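Long-range contact in TetR family Transcriptional regulator (Streptococcus agalactiae 2603V/R, PDB 3KKC), which probably binds DNA as a transcriptional regulator of the TetR family: residues Asp29-Ile33 with Lys56-Leu60. Residues are numbered along the deposited sequence; the frame is centred on the assembly and turned at random.
Sequences DYSKI and KEVLL
The ring of Y30 is sandwiched between two side chains of the 56-60 segment, L60 on one face and K56 on the other. L60 supplies a CH-pi contact: its CD2 methyl sits 3.7 Å from the centroid of the Y30 ring, almost exactly on the ring normal. Apolar packing adds Y30 CE1 against L60 CB at 3.7 Å. On the opposite face the ammonium group makes a cation-pi contact, K56 NZ lying 4.3 Å from the Y30 centroid and somewhat toward the rim. With CG anti to the backbone N (chi1 164°), the Y30 ring extends from the loop between L60 and K56.

Hydrogen bonds hold the same ammonium group. K56 NZ donates to Y30 O at 2.8 Å, nearly in line with the C=O bond (164°), and to I33 O, where it comes in 30° out of the carbonyl plane. A bend at chi3 in the lysine chain brings NZ to these two carbonyls, joining them through one ammonium group.

The loop follows helix 4-24 and leads into helix 35-42, the start of the predicted helix-turn-helix; within the TetR-type DNA-binding region, the contact joins that loop to the beginning of helix 57-71. F21 of helix 4-24 touches both Y30 and I33, while D106 touches Y30 and L60.

At the phenol end, Y30 OH lies 3.3 Å from K56 CG and gives a weak, long hydrogen bond to E57 OE2 (3.4 Å).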
loop_
_atom_site.group_PDB
_atom_site.type_symbol
_atom_site.label_atom_id
_atom_site.label_comp_id
_atom_site.label_asym_id
_atom_site.label_seq_id
_atom_site.Cartn_x
_atom_site.Cartn_y
_atom_site.Cartn_z
ATOM N N ASP A 29 -16.820 -2.001 1.486
ATOM C CA ASP A 29 -15.701 -2.775 2.005
ATOM C C ASP A 29 -16.208 -4.099 2.573
ATOM O O ASP A 29 -17.351 -4.182 3.031
ATOM C CB ASP A 29 -14.981 -1.994 3.108
ATOM C CG ASP A 29 -14.154 -0.828 2.571
ATOM O OD1 ASP A 29 -13.779 0.060 3.371
ATOM O OD2 ASP A 29 -13.873 -0.796 1.352
ATOM N N TYR A 30 -15.372 -5.138 2.534
ATOM C CA TYR A 30 -15.731 -6.434 3.122
ATOM C C TYR A 30 -15.942 -6.283 4.616
ATOM O O TYR A 30 -16.902 -6.840 5.184
ATOM C CB TYR A 30 -14.656 -7.502 2.876
ATOM C CG TYR A 30 -14.798 -8.719 3.777
ATOM C CD1 TYR A 30 -15.737 -9.715 3.500
ATOM C CD2 TYR A 30 -14.004 -8.869 4.909
ATOM C CE1 TYR A 30 -15.884 -10.831 4.321
ATOM C CE2 TYR A 30 -14.145 -9.983 5.734
ATOM C CZ TYR A 30 -15.098 -10.956 5.431
ATOM O OH TYR A 30 -15.231 -12.064 6.236
ATOM N N SER A 31 -15.023 -5.533 5.235
ATOM C CA SER A 31 -15.109 -5.200 6.655
ATOM C C SER A 31 -16.390 -4.428 6.991
ATOM O O SER A 31 -16.912 -4.532 8.092
ATOM C CB SER A 31 -13.833 -4.460 7.152
ATOM O OG SER A 31 -13.522 -3.264 6.434
ATOM N N LYS A 32 -16.911 -3.688 6.019
ATOM C CA LYS A 32 -18.083 -2.839 6.231
ATOM C C LYS A 32 -19.468 -3.512 6.001
ATOM O O LYS A 32 -20.457 -3.050 6.561
ATOM C CB LYS A 32 -17.930 -1.530 5.430
ATOM C CG LYS A 32 -19.046 -0.493 5.597
ATOM C CD LYS A 32 -20.034 -0.527 4.415
ATOM C CE LYS A 32 -21.078 0.589 4.511
ATOM N NZ LYS A 32 -22.316 0.312 3.702
ATOM N N ILE A 33 -19.564 -4.589 5.219
ATOM C CA ILE A 33 -20.886 -5.246 5.071
ATOM C C ILE A 33 -21.221 -6.216 6.210
ATOM O O ILE A 33 -20.333 -6.796 6.823
ATOM C CB ILE A 33 -21.076 -6.028 3.736
ATOM C CG1 ILE A 33 -20.682 -7.495 3.912
ATOM C CG2 ILE A 33 -20.367 -5.355 2.559
ATOM C CD1 ILE A 33 -20.625 -8.243 2.624
ATOM N N LYS A 56 -19.721 -14.929 7.476
ATOM C CA LYS A 56 -19.356 -14.108 6.333
ATOM C C LYS A 56 -17.967 -14.491 5.839
ATOM O O LYS A 56 -17.661 -14.337 4.665
ATOM C CB LYS A 56 -19.388 -12.619 6.677
ATOM C CG LYS A 56 -18.239 -12.185 7.554
ATOM C CD LYS A 56 -18.275 -10.693 7.825
ATOM C CE LYS A 56 -18.892 -9.937 6.661
ATOM N NZ LYS A 56 -18.463 -8.510 6.722
ATOM N N GLU A 57 -17.126 -15.005 6.732
ATOM C CA GLU A 57 -15.715 -15.178 6.382
ATOM C C GLU A 57 -15.507 -16.233 5.307
ATOM O O GLU A 57 -14.593 -16.118 4.481
ATOM C CB GLU A 57 -14.846 -15.459 7.610
ATOM C CG GLU A 57 -13.617 -14.560 7.683
ATOM C CD GLU A 57 -13.536 -13.753 8.984
ATOM O OE1 GLU A 57 -13.854 -14.311 10.062
ATOM O OE2 GLU A 57 -13.140 -12.561 8.928
ATOM N N VAL A 58 -16.358 -17.249 5.295
ATOM C CA VAL A 58 -16.215 -18.275 4.269
ATOM C C VAL A 58 -16.771 -17.885 2.889
ATOM O O VAL A 58 -16.540 -18.598 1.923
ATOM C CB VAL A 58 -16.734 -19.655 4.722
ATOM C CG1 VAL A 58 -16.067 -20.043 6.043
ATOM C CG2 VAL A 58 -18.239 -19.648 4.845
ATOM N N LEU A 59 -17.475 -16.757 2.792
ATOM C CA LEU A 59 -17.883 -16.239 1.483
ATOM C C LEU A 59 -16.697 -15.583 0.824
ATOM O O LEU A 59 -16.460 -15.756 -0.370
ATOM C CB LEU A 59 -18.993 -15.192 1.583
ATOM C CG LEU A 59 -20.396 -15.642 1.952
ATOM C CD1 LEU A 59 -20.485 -15.681 3.454
ATOM C CD2 LEU A 59 -21.413 -14.675 1.378
ATOM N N LEU A 60 -15.966 -14.799 1.601
ATOM C CA LEU A 60 -14.779 -14.151 1.089
ATOM C C LEU A 60 -13.811 -15.221 0.607
ATOM O O LEU A 60 -13.263 -15.140 -0.503
ATOM C CB LEU A 60 -14.125 -13.315 2.170
ATOM C CG LEU A 60 -13.086 -12.446 1.509
ATOM C CD1 LEU A 60 -13.779 -11.652 0.440
ATOM C CD2 LEU A 60 -12.451 -11.543 2.522
#